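Local coordinates for protein ALDH21) (Physcomitrella patens subsp. patens, PDB 5MZ5) that is an NADP(+)-dependent succinic semialdehyde dehydrogenase of the aldehyde dehydrogenase family, oxidising the semialdehyde to succinate, at residues G135-T140 / F190-V195; T123-K128 / T217-L222; S183-W188 / V210-S215; L261-S266 / M284-N289. All blocks are in the same frame, centred on the assembly; numbering follows the deposited sequence.

How the contacts relate
All four contacts are buried and none is a surface patch, yet their chemistry differs with their place. Contacts 3 and 4 lie in one sheet of the Rossmann-type NADP(+) domain, where strands 182-185 and 260-264 are neighbours; both are parallel strand pairings held by backbone bonds. Contacts 1 and 2 join helices 130-151 and 115-126 to the segments that follow strands 182-185 and 209-212, and in each a glutamate carboxylate takes up backbone N-H groups. The two meet through the salt bridge between Glu136 and Lys128. Helix 193-205, whose start is in contact 1, also connects the two strands of contact 3. Contact 1 alone reaches a bound glycerol, among succinate-binding residues.

Contact 1 (G135-T140 / F190-V195); sequences GEVTRT and FPLNLV. With GOL (glycerol), chain E.
A single carboxylate oxygen, Glu136 OE1, takes two consecutive backbone N-H groups at the start of helix 193-205. Asn193 N binds it at 2.9 Å on the anti lone pair and nearly straight (169°), while Leu192 N, also at 2.9 Å, meets it close to the C-O axis. With CG anti to the backbone N (chi1 -179°) and the rest of the chain extended, Glu136 spans the gap from helix 130-151. Its other oxygen, OE2, is salt-bridged to Lys128, which also makes a cation-pi contact with Phe190. The carboxylate and the Phe190 ring are turned 52° apart, with Glu136 CD 3.6 Å from Phe190 CD2. One turn on, Thr140 lies crosswise to Leu192, its OG1 3.4 Å from Leu192 CD2; that hydroxyl donates back to Glu136 O at 2.7 Å, on the opposite face of the carbonyl from Thr140 N.

Arg139 and Asn193 carry the contact to the succinate site, where Arg139 binds the ligand. Glycerol lies among these residues and so probably marks part of that pocket: its O2 accepts from Arg139 NH1 at 3.1 Å, and its O1 donates to Asn193 OD1 while sitting over one face of the Phe190 ring. Asn193 OD1 also lies above a guanidinium face. Arg139 NE is salt-bridged to Asp477, and Tyr481 OH, also succinate-binding, is hydrogen-bonded to the glycerol. The buried Glu136 charge is thus shared between a lysine and two peptide N-H groups, which probably stabilise its ionised form, while the Arg139 guanidinium, next to the glycerol, has N-H groups that would suit the carboxylate of succinate.

Contact 2 (T123-K128 / T217-L222); sequences TMESGK and TPLSAL
Glu125 carries its carboxylate to the N-terminal end of helix 219-229, crossing Thr217 at about a right angle. CG sits between the backbone N and the carbonyl carbon (chi1 74°), and the chain then runs out straight, laying CD against Thr217 CA at 3.7 Å. The two oxygens divide the work. OE1 takes Leu219 N at 2.9 Å through its syn lone pair; OE2 accepts Ser220 N at 3.2 Å from the syn side, 27° out of the carboxylate plane, and Ser220 OG at 2.7 Å nearly along the C-O bond. A side chain from the end of helix 115-126 thereby serves as acceptor for N-H groups in the first turn of another helix, the one that follows strand 209-212 in the Rossmann-type domain. A glutamine here, uncharged and with an NH2 in place of one oxygen, would probably leave Leu219 N or Ser220 N without its acceptor. Beside the carboxylate, Met124 and Leu219 cross at about a right angle, CE meeting CD1 at 3.6 Å; strand 55-59 also packs on Glu125 and Leu219 through Val58. On the other flank Thr217 CG2 rests 3.3 Å from Glu125 O, which also accepts a hydrogen bond from Lys61 NZ.

Contact 3 (S183-W188 / V210-S215); sequences SMVSPW and VLKPAS
Leu211 CG stands anti to the backbone N (chi1 166°) and swings CD1 towards strand 182-185, where it meets Met184 CB at 3.6 Å and Ser186 OG at 3.5 Å. Ser186 holds OG between its backbone N and carbonyl carbon (chi1 55°), which turns the hydroxyl across to Pro213 CA at 3.4 Å. Met184 and Leu211 pack on the sheet face covered by helix 193-205, through Ala202 and Val195; Val185 and Lys212 project from the other face, against Phe252. The strands run parallel, 18° apart, paired by the bonds Met184 N to Val210 O and Lys212 N to Met184 O, the latter 2.8 Å and almost straight. A weak third bond, Ser186 N to Lys212 O, carries the pairing just past the strand ends.

Strand 182-185, helix 193-205 and strand 209-212 form a beta-alpha-beta crossover of the Rossmann-type domain, and NADP(+) binds at Lys212, the last residue of its strand, and at Ser186, Trp188 and Ser215 in the loops that follow. As those loops part, water replaces direct bonds. One molecule joins Ser186 OG, Pro187 O and Ala214 N, donating to the carbonyl and accepting from the amide. A second donates to both Ser186 O and Lys212 O and is weakly held by Lys212 NZ. Beyond the waters the Ala214 methyl packs on the opposite chain, CB lying 3.6 Å from Pro187 C and 4.0 Å from Trp188 CB. The Trp188 indole leads away from segment 210-215 to meet Arg216 in a cation-pi contact and the Phe416 ring nearly at right angles.

Contact 4 (L261-S266 / M284-N289); sequences LTFTGS and MELGGN
Two backbone bonds pair the segments in parallel: Glu285 N reaches Phe263 O at 2.8 Å and Gly265 N reaches Glu285 O at 3.1 Å. CA-H...O contacts accompany them, the shortest from Thr264 CA to Glu285 O at 3.2 Å. Apolar contacts fill the face of Phe263 and Met284. Bent at chi2 (-94°), Met284 brings CE to 3.7 Å from Phe263 CB and sets its sulfur oblique to the ring in a Met-aromatic contact, while Leu286 CD2 meets the ring at its edge, in plane, 3.5 Å from CE2. Strand 260-264, helix 267-276 and strand 281-285 make up a beta-alpha-beta unit, and the helix covers this face with Ile269 and Met273. NADP(+) binds at Ser266, Glu285 and Leu286 where the strands end, and Glu285 is also the predicted active-site residue.

On the other face the packing is van der Waals. Thr264 and Glu285 lie side by side, with Thr264 OG1 3.3 Å from Glu285 CB; that hydroxyl is hydrogen-bonded to Lys198 NZ, as is that of Thr262. A valine in place of Thr264, without the hydroxyl, would probably leave Lys198 NZ less firmly placed, with the Thr262 oxygen alone of the two.

Contact 1 (G135-T140 / F190-V195)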
loop_
_atom_site.group_PDB
_atom_site.type_symbol
_atom_site.label_atom_id
_atom_site.label_comp_id
_atom_site.label_asym_id
_atom_site.label_seq_id
_atom_site.Cartn_x
_atom_site.Cartn_y
_atom_site.Cartn_z
ATOM N N GLY A 135 21.989 -4.307 -25.130
ATOM C CA GLY A 135 21.529 -3.683 -23.888
ATOM C C GLY A 135 20.034 -3.395 -23.947
ATOM O O GLY A 135 19.319 -3.622 -22.967
ATOM N N GLU A 136 19.535 -2.958 -25.121
ATOM C CA GLU A 136 18.110 -2.684 -25.345
ATOM C C GLU A 136 17.244 -3.963 -25.329
ATOM O O GLU A 136 16.104 -3.905 -24.858
ATOM C CB GLU A 136 17.878 -1.857 -26.615
ATOM C CG GLU A 136 16.410 -1.545 -26.850
ATOM C CD GLU A 136 16.027 -0.601 -27.970
ATOM O OE1 GLU A 136 14.813 -0.435 -28.197
ATOM O OE2 GLU A 136 16.925 -0.052 -28.641
ATOM N N VAL A 137 17.779 -5.097 -25.855
ATOM C CA VAL A 137 17.071 -6.382 -25.855
ATOM C C VAL A 137 16.965 -6.915 -24.390
ATOM O O VAL A 137 15.883 -7.313 -23.978
ATOM C CB VAL A 137 17.623 -7.416 -26.886
ATOM C CG1 VAL A 137 16.750 -8.666 -26.936
ATOM C CG2 VAL A 137 17.710 -6.793 -28.289
ATOM N N THR A 138 18.037 -6.784 -23.593
ATOM C CA THR A 138 18.077 -7.164 -22.174
ATOM C C THR A 138 17.053 -6.351 -21.386
ATOM O O THR A 138 16.362 -6.898 -20.535
ATOM C CB THR A 138 19.506 -6.939 -21.596
ATOM O OG1 THR A 138 20.452 -7.679 -22.368
ATOM C CG2 THR A 138 19.623 -7.328 -20.118
ATOM N N ARG A 139 16.988 -5.043 -21.638
ATOM C CA ARG A 139 16.056 -4.172 -20.942
ATOM C C ARG A 139 14.609 -4.492 -21.334
ATOM O O ARG A 139 13.730 -4.389 -20.481
ATOM C CB ARG A 139 16.401 -2.704 -21.202
ATOM C CG ARG A 139 17.610 -2.222 -20.395
ATOM C CD ARG A 139 17.848 -0.730 -20.609
ATOM N NE ARG A 139 16.704 0.043 -20.139
ATOM C CZ ARG A 139 16.415 1.280 -20.521
ATOM N NH1 ARG A 139 17.208 1.923 -21.367
ATOM N NH2 ARG A 139 15.321 1.880 -20.068
ATOM N N THR A 140 14.373 -4.899 -22.615
ATOM C CA THR A 140 13.053 -5.316 -23.134
ATOM C C THR A 140 12.633 -6.615 -22.439
ATOM O O THR A 140 11.464 -6.758 -22.090
ATOM C CB THR A 140 13.055 -5.428 -24.663
ATOM O OG1 THR A 140 13.394 -4.155 -25.204
ATOM C CG2 THR A 140 11.690 -5.905 -25.237
ATOM N N PHE A 190 14.327 4.052 -29.501
ATOM C CA PHE A 190 14.416 2.756 -28.783
ATOM C C PHE A 190 13.232 1.966 -29.340
ATOM O O PHE A 190 12.210 1.839 -28.657
ATOM C CB PHE A 190 14.315 2.900 -27.252
ATOM C CG PHE A 190 15.585 3.322 -26.552
ATOM C CD1 PHE A 190 15.937 4.670 -26.462
ATOM C CD2 PHE A 190 16.415 2.380 -25.957
ATOM C CE1 PHE A 190 17.126 5.061 -25.825
ATOM C CE2 PHE A 190 17.604 2.770 -25.319
ATOM C CZ PHE A 190 17.946 4.108 -25.251
ATOM N N PRO A 191 13.314 1.502 -30.612
ATOM C CA PRO A 191 12.133 0.888 -31.248
ATOM C C PRO A 191 11.655 -0.439 -30.680
ATOM O O PRO A 191 10.585 -0.912 -31.085
ATOM C CB PRO A 191 12.542 0.754 -32.712
ATOM C CG PRO A 191 14.006 0.717 -32.702
ATOM C CD PRO A 191 14.449 1.571 -31.558
ATOM N N LEU A 192 12.412 -1.030 -29.758
ATOM C CA LEU A 192 11.967 -2.252 -29.111
ATOM C C LEU A 192 11.528 -1.953 -27.671
ATOM O O LEU A 192 10.387 -2.241 -27.314
ATOM C CB LEU A 192 13.044 -3.345 -29.185
ATOM C CG LEU A 192 12.697 -4.691 -28.541
ATOM C CD1 LEU A 192 11.648 -5.458 -29.349
ATOM C CD2 LEU A 192 13.939 -5.521 -28.319
ATOM N N ASN A 193 12.423 -1.349 -26.868
ATOM C CA ASN A 193 12.161 -1.032 -25.472
ATOM C C ASN A 193 11.004 -0.059 -25.269
ATOM O O ASN A 193 10.194 -0.281 -24.374
ATOM C CB ASN A 193 13.428 -0.547 -24.743
ATOM C CG ASN A 193 13.226 -0.392 -23.242
ATOM O OD1 ASN A 193 13.072 0.714 -22.730
ATOM N ND2 ASN A 193 13.041 -1.485 -22.540
ATOM N N LEU A 194 10.912 1.001 -26.078
ATOM C CA LEU A 194 9.845 1.981 -25.898
ATOM C C LEU A 194 8.505 1.460 -26.432
ATOM O O LEU A 194 7.453 1.956 -26.015
ATOM C CB LEU A 194 10.214 3.385 -26.406
ATOM C CG LEU A 194 11.325 4.081 -25.545
ATOM C CD1 LEU A 194 11.807 5.401 -26.167
ATOM C CD2 LEU A 194 10.872 4.313 -24.107
ATOM N N VAL A 195 8.543 0.359 -27.212
ATOM C CA VAL A 195 7.340 -0.372 -27.638
ATOM C C VAL A 195 6.915 -1.250 -26.444
ATOM O O VAL A 195 5.744 -1.218 -26.040
ATOM C CB VAL A 195 7.575 -1.207 -28.925
ATOM C CG1 VAL A 195 6.490 -2.274 -29.100
ATOM C CG2 VAL A 195 7.645 -0.302 -30.145
HETATM C C1 GOL E . 14.213 4.113 -22.301
HETATM O O1 GOL E . 14.395 3.216 -23.386
HETATM C C2 GOL E . 15.256 5.208 -22.300
HETATM O O2 GOL E . 16.319 4.854 -21.409
HETATM C C3 GOL E . 14.647 6.516 -21.853
HETATM O O3 GOL E . 13.717 7.017 -22.807
#

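Contact 2 (T123-K128 / T217-L222)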
loop_
_atom_site.group_PDB
_atom_site.type_symbol
_atom_site.label_atom_id
_atom_site.label_comp_id
_atom_site.label_asym_id
_atom_site.label_seq_id
_atom_site.Cartn_x
_atom_site.Cartn_y
_atom_site.Cartn_z
ATOM N N THR A 123 20.174 -2.811 -34.443
ATOM C CA THR A 123 21.330 -2.043 -34.919
ATOM C C THR A 123 21.136 -1.617 -36.382
ATOM O O THR A 123 21.371 -0.461 -36.730
ATOM C CB THR A 123 22.609 -2.861 -34.700
ATOM O OG1 THR A 123 22.875 -2.818 -33.310
ATOM C CG2 THR A 123 23.826 -2.300 -35.471
ATOM N N MET A 124 20.687 -2.556 -37.221
ATOM C CA MET A 124 20.427 -2.321 -38.633
ATOM C C MET A 124 19.402 -1.180 -38.855
ATOM O O MET A 124 19.709 -0.213 -39.564
ATOM C CB MET A 124 20.002 -3.648 -39.306
ATOM C CG MET A 124 19.837 -3.577 -40.818
ATOM S SD MET A 124 18.210 -2.910 -41.274
ATOM C CE MET A 124 17.193 -4.374 -41.000
ATOM N N GLU A 125 18.199 -1.295 -38.265
ATOM C CA GLU A 125 17.156 -0.299 -38.508
ATOM C C GLU A 125 17.302 1.004 -37.707
ATOM O O GLU A 125 16.702 1.999 -38.103
ATOM C CB GLU A 125 15.764 -0.901 -38.299
ATOM C CG GLU A 125 15.403 -1.138 -36.838
ATOM C CD GLU A 125 13.978 -1.579 -36.594
ATOM O OE1 GLU A 125 13.170 -1.528 -37.545
ATOM O OE2 GLU A 125 13.660 -1.951 -35.444
ATOM N N SER A 126 18.020 0.989 -36.566
ATOM C CA SER A 126 18.137 2.198 -35.753
ATOM C C SER A 126 19.490 2.891 -35.873
ATOM O O SER A 126 19.594 4.081 -35.567
ATOM C CB SER A 126 17.803 1.903 -34.290
ATOM O OG SER A 126 18.876 1.247 -33.635
ATOM N N GLY A 127 20.510 2.146 -36.296
ATOM C CA GLY A 127 21.864 2.670 -36.393
ATOM C C GLY A 127 22.594 2.694 -35.059
ATOM O O GLY A 127 23.709 3.211 -34.978
ATOM N N LYS A 128 21.981 2.160 -33.984
ATOM C CA LYS A 128 22.638 2.152 -32.674
ATOM C C LYS A 128 23.711 1.063 -32.610
ATOM O O LYS A 128 23.517 -0.009 -33.182
ATOM C CB LYS A 128 21.637 2.084 -31.497
ATOM C CG LYS A 128 21.006 0.703 -31.213
ATOM C CD LYS A 128 20.038 0.728 -30.040
ATOM C CE LYS A 128 18.866 1.669 -30.261
ATOM N NZ LYS A 128 18.415 2.285 -28.980
ATOM N N THR A 217 11.712 2.676 -38.111
ATOM C CA THR A 217 12.159 1.534 -37.314
ATOM C C THR A 217 10.982 0.582 -36.933
ATOM O O THR A 217 10.759 0.362 -35.741
ATOM C CB THR A 217 12.866 2.045 -36.040
ATOM O OG1 THR A 217 11.911 2.771 -35.260
ATOM C CG2 THR A 217 14.108 2.890 -36.317
ATOM N N PRO A 218 10.255 -0.047 -37.891
ATOM C CA PRO A 218 9.109 -0.885 -37.487
ATOM C C PRO A 218 9.394 -2.352 -37.206
ATOM O O PRO A 218 8.512 -3.040 -36.713
ATOM C CB PRO A 218 8.171 -0.766 -38.697
ATOM C CG PRO A 218 9.102 -0.648 -39.859
ATOM C CD PRO A 218 10.343 0.058 -39.368
ATOM N N LEU A 219 10.570 -2.849 -37.590
ATOM C CA LEU A 219 10.879 -4.275 -37.540
ATOM C C LEU A 219 10.899 -4.871 -36.158
ATOM O O LEU A 219 10.520 -6.030 -36.020
ATOM C CB LEU A 219 12.182 -4.597 -38.281
ATOM C CG LEU A 219 12.367 -3.958 -39.652
ATOM C CD1 LEU A 219 13.742 -4.261 -40.167
ATOM C CD2 LEU A 219 11.264 -4.398 -40.652
ATOM N N SER A 220 11.332 -4.098 -35.146
ATOM C CA SER A 220 11.389 -4.522 -33.740
ATOM C C SER A 220 9.983 -4.769 -33.231
ATOM O O SER A 220 9.733 -5.781 -32.556
ATOM C CB SER A 220 12.095 -3.476 -32.880
ATOM O OG SER A 220 13.472 -3.451 -33.198
ATOM N N ALA A 221 9.055 -3.860 -33.596
ATOM C CA ALA A 221 7.647 -4.004 -33.253
ATOM C C ALA A 221 7.026 -5.201 -33.985
ATOM O O ALA A 221 6.197 -5.903 -33.414
ATOM C CB ALA A 221 6.897 -2.742 -33.598
ATOM N N LEU A 222 7.452 -5.447 -35.231
ATOM C CA LEU A 222 6.929 -6.538 -36.042
ATOM C C LEU A 222 7.404 -7.898 -35.548
ATOM O O LEU A 222 6.669 -8.867 -35.691
ATOM C CB LEU A 222 7.209 -6.325 -37.548
ATOM C CG LEU A 222 6.456 -5.129 -38.197
ATOM C CD1 LEU A 222 6.970 -4.872 -39.618
ATOM C CD2 LEU A 222 4.924 -5.330 -38.175
#

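Contact 3 (S183-W188 / V210-S215)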
loop_
_atom_site.group_PDB
_atom_site.type_symbol
_atom_site.label_atom_id
_atom_site.label_comp_id
_atom_site.label_asym_id
_atom_site.label_seq_id
_atom_site.Cartn_x
_atom_site.Cartn_y
_atom_site.Cartn_z
ATOM N N SER A 183 -4.626 2.923 -28.101
ATOM C CA SER A 183 -3.926 3.412 -29.288
ATOM C C SER A 183 -2.474 3.675 -28.848
ATOM O O SER A 183 -2.243 4.421 -27.889
ATOM C CB SER A 183 -4.555 4.700 -29.805
ATOM O OG SER A 183 -3.768 5.178 -30.878
ATOM N N MET A 184 -1.508 3.031 -29.524
ATOM C CA MET A 184 -0.078 3.162 -29.192
ATOM C C MET A 184 0.673 3.693 -30.377
ATOM O O MET A 184 0.496 3.196 -31.489
ATOM C CB MET A 184 0.545 1.820 -28.746
ATOM C CG MET A 184 -0.181 1.146 -27.604
ATOM S SD MET A 184 0.488 -0.504 -27.320
ATOM C CE MET A 184 -0.349 -0.906 -25.852
ATOM N N VAL A 185 1.487 4.726 -30.143
ATOM C CA VAL A 185 2.333 5.370 -31.143
ATOM C C VAL A 185 3.723 5.431 -30.525
ATOM O O VAL A 185 3.920 6.065 -29.494
ATOM C CB VAL A 185 1.787 6.755 -31.605
ATOM C CG1 VAL A 185 2.692 7.364 -32.685
ATOM C CG2 VAL A 185 0.333 6.638 -32.123
ATOM N N SER A 186 4.663 4.699 -31.114
ATOM C CA SER A 186 6.007 4.534 -30.566
ATOM C C SER A 186 7.116 5.249 -31.386
ATOM O O SER A 186 6.884 5.611 -32.536
ATOM C CB SER A 186 6.302 3.052 -30.382
ATOM O OG SER A 186 6.116 2.347 -31.595
ATOM N N PRO A 187 8.321 5.472 -30.800
ATOM C CA PRO A 187 9.366 6.212 -31.528
ATOM C C PRO A 187 10.406 5.339 -32.251
ATOM O O PRO A 187 10.353 4.098 -32.207
ATOM C CB PRO A 187 10.014 7.023 -30.406
ATOM C CG PRO A 187 10.000 6.053 -29.240
ATOM C CD PRO A 187 8.776 5.153 -29.423
ATOM N N TRP A 188 11.392 6.008 -32.868
ATOM C CA TRP A 188 12.467 5.371 -33.600
ATOM C C TRP A 188 13.770 5.225 -32.800
ATOM O O TRP A 188 14.633 4.456 -33.228
ATOM C CB TRP A 188 12.715 6.083 -34.956
ATOM C CG TRP A 188 12.937 7.566 -34.857
ATOM C CD1 TRP A 188 12.039 8.548 -35.165
ATOM C CD2 TRP A 188 14.137 8.238 -34.420
ATOM N NE1 TRP A 188 12.598 9.790 -34.938
ATOM C CE2 TRP A 188 13.883 9.630 -34.480
ATOM C CE3 TRP A 188 15.408 7.800 -33.997
ATOM C CZ2 TRP A 188 14.856 10.587 -34.138
ATOM C CZ3 TRP A 188 16.361 8.747 -33.634
ATOM C CH2 TRP A 188 16.086 10.122 -33.720
ATOM N N VAL A 210 -3.834 -1.380 -30.672
ATOM C CA VAL A 210 -3.442 -1.171 -32.069
ATOM C C VAL A 210 -2.190 -0.318 -31.987
ATOM O O VAL A 210 -2.236 0.810 -31.496
ATOM C CB VAL A 210 -4.539 -0.559 -32.991
ATOM C CG1 VAL A 210 -4.069 -0.526 -34.442
ATOM C CG2 VAL A 210 -5.847 -1.334 -32.883
ATOM N N LEU A 211 -1.068 -0.871 -32.421
ATOM C CA LEU A 211 0.200 -0.172 -32.385
ATOM C C LEU A 211 0.644 0.325 -33.744
ATOM O O LEU A 211 0.641 -0.423 -34.731
ATOM C CB LEU A 211 1.310 -1.045 -31.716
ATOM C CG LEU A 211 2.789 -0.615 -31.874
ATOM C CD1 LEU A 211 3.113 0.644 -31.057
ATOM C CD2 LEU A 211 3.679 -1.725 -31.471
ATOM N N LYS A 212 1.027 1.618 -33.769
ATOM C CA LYS A 212 1.595 2.271 -34.928
ATOM C C LYS A 212 3.099 2.407 -34.618
ATOM O O LYS A 212 3.496 3.313 -33.888
ATOM C CB LYS A 212 0.953 3.652 -35.195
ATOM C CG LYS A 212 1.461 4.314 -36.492
ATOM C CD LYS A 212 1.224 5.831 -36.482
ATOM C CE LYS A 212 1.849 6.531 -37.665
ATOM N NZ LYS A 212 3.332 6.611 -37.569
ATOM N N PRO A 213 3.955 1.488 -35.102
ATOM C CA PRO A 213 5.393 1.661 -34.851
ATOM C C PRO A 213 5.941 2.788 -35.743
ATOM O O PRO A 213 5.297 3.136 -36.741
ATOM C CB PRO A 213 5.977 0.302 -35.243
ATOM C CG PRO A 213 5.035 -0.244 -36.260
ATOM C CD PRO A 213 3.683 0.332 -35.985
ATOM N N ALA A 214 7.111 3.364 -35.393
ATOM C CA ALA A 214 7.721 4.407 -36.229
ATOM C C ALA A 214 8.071 3.780 -37.587
ATOM O O ALA A 214 8.569 2.652 -37.642
ATOM C CB ALA A 214 8.965 4.965 -35.570
ATOM N N SER A 215 7.736 4.477 -38.675
ATOM C CA SER A 215 7.957 4.007 -40.043
ATOM C C SER A 215 9.429 3.779 -40.390
ATOM O O SER A 215 9.719 2.894 -41.192
ATOM C CB SER A 215 7.283 4.932 -41.050
ATOM O OG SER A 215 5.895 4.648 -41.038
HETATM O O HOH W 1 8.541 2.228 -32.941
HETATM O O HOH W 2 4.837 5.671 -34.648
#

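Contact 4 (L261-S266 / M284-N289)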
loop_
_atom_site.group_PDB
_atom_site.type_symbol
_atom_site.label_atom_id
_atom_site.label_comp_id
_atom_site.label_asym_id
_atom_site.label_seq_id
_atom_site.Cartn_x
_atom_site.Cartn_y
_atom_site.Cartn_z
ATOM N N LEU A 261 -4.923 6.922 -25.583
ATOM C CA LEU A 261 -3.847 7.152 -26.516
ATOM C C LEU A 261 -2.544 7.252 -25.674
ATOM O O LEU A 261 -2.453 8.062 -24.756
ATOM C CB LEU A 261 -4.062 8.433 -27.352
ATOM C CG LEU A 261 -2.831 9.011 -28.076
ATOM C CD1 LEU A 261 -2.220 7.999 -29.092
ATOM C CD2 LEU A 261 -3.176 10.310 -28.779
ATOM N N THR A 262 -1.549 6.436 -26.006
ATOM C CA THR A 262 -0.228 6.484 -25.366
ATOM C C THR A 262 0.805 6.742 -26.457
ATOM O O THR A 262 0.988 5.931 -27.383
ATOM C CB THR A 262 0.056 5.282 -24.429
ATOM O OG1 THR A 262 1.397 5.402 -23.952
ATOM C CG2 THR A 262 -0.134 3.940 -25.101
ATOM N N PHE A 263 1.442 7.914 -26.359
ATOM C CA PHE A 263 2.413 8.383 -27.343
ATOM C C PHE A 263 3.780 8.633 -26.739
ATOM O O PHE A 263 3.902 9.198 -25.644
ATOM C CB PHE A 263 1.883 9.650 -28.038
ATOM C CG PHE A 263 2.840 10.359 -28.973
ATOM C CD1 PHE A 263 2.962 9.967 -30.297
ATOM C CD2 PHE A 263 3.642 11.400 -28.519
ATOM C CE1 PHE A 263 3.828 10.631 -31.168
ATOM C CE2 PHE A 263 4.536 12.044 -29.383
ATOM C CZ PHE A 263 4.608 11.671 -30.708
ATOM N N THR A 264 4.803 8.181 -27.463
ATOM C CA THR A 264 6.212 8.447 -27.162
ATOM C C THR A 264 6.815 9.002 -28.443
ATOM O O THR A 264 6.744 8.356 -29.491
ATOM C CB THR A 264 6.984 7.248 -26.628
ATOM O OG1 THR A 264 6.377 6.818 -25.415
ATOM C CG2 THR A 264 8.462 7.601 -26.333
ATOM N N GLY A 265 7.349 10.209 -28.353
ATOM C CA GLY A 265 7.958 10.867 -29.504
ATOM C C GLY A 265 8.151 12.354 -29.337
ATOM O O GLY A 265 8.316 12.842 -28.215
ATOM N N SER A 266 8.135 13.070 -30.472
ATOM C CA SER A 266 8.314 14.516 -30.560
ATOM C C SER A 266 7.238 15.309 -29.813
ATOM O O SER A 266 6.050 15.058 -29.994
ATOM C CB SER A 266 8.382 14.946 -32.023
ATOM O OG SER A 266 8.684 16.324 -32.134
ATOM N N MET A 284 1.701 10.769 -22.392
ATOM C CA MET A 284 2.722 11.333 -23.273
ATOM C C MET A 284 4.128 11.213 -22.688
ATOM O O MET A 284 4.397 11.708 -21.596
ATOM C CB MET A 284 2.436 12.827 -23.541
ATOM C CG MET A 284 1.180 13.078 -24.292
ATOM S SD MET A 284 1.560 13.194 -26.018
ATOM C CE MET A 284 0.056 12.604 -26.740
ATOM N N GLU A 285 5.037 10.635 -23.463
ATOM C CA GLU A 285 6.454 10.545 -23.103
ATOM C C GLU A 285 7.172 11.320 -24.186
ATOM O O GLU A 285 7.248 10.869 -25.332
ATOM C CB GLU A 285 6.936 9.090 -23.037
ATOM C CG GLU A 285 6.341 8.301 -21.887
ATOM C CD GLU A 285 6.790 8.703 -20.491
ATOM O OE1 GLU A 285 6.044 8.412 -19.529
ATOM O OE2 GLU A 285 7.874 9.317 -20.356
ATOM N N LEU A 286 7.579 12.552 -23.863
ATOM C CA LEU A 286 8.188 13.434 -24.867
ATOM C C LEU A 286 9.646 13.696 -24.537
ATOM O O LEU A 286 10.201 13.000 -23.680
ATOM C CB LEU A 286 7.345 14.720 -25.072
ATOM C CG LEU A 286 5.813 14.494 -25.111
ATOM C CD1 LEU A 286 5.071 15.776 -25.011
ATOM C CD2 LEU A 286 5.368 13.668 -26.340
ATOM N N GLY A 287 10.261 14.643 -25.227
ATOM C CA GLY A 287 11.682 14.936 -25.066
ATOM C C GLY A 287 12.142 15.578 -23.773
ATOM O O GLY A 287 11.358 15.784 -22.842
ATOM N N GLY A 288 13.429 15.891 -23.724
ATOM C CA GLY A 288 14.030 16.547 -22.581
ATOM C C GLY A 288 15.252 17.358 -22.925
ATOM O O GLY A 288 15.689 17.392 -24.074
ATOM N N ASN A 289 15.780 18.048 -21.934
ATOM C CA ASN A 289 17.015 18.845 -22.061
ATOM C C ASN A 289 17.666 18.692 -20.687
ATOM O O ASN A 289 17.716 19.632 -19.881
ATOM C CB ASN A 289 16.702 20.304 -22.431
ATOM C CG ASN A 289 17.886 21.223 -22.600
ATOM O OD1 ASN A 289 19.031 20.927 -22.211
ATOM N ND2 ASN A 289 17.626 22.376 -23.183
#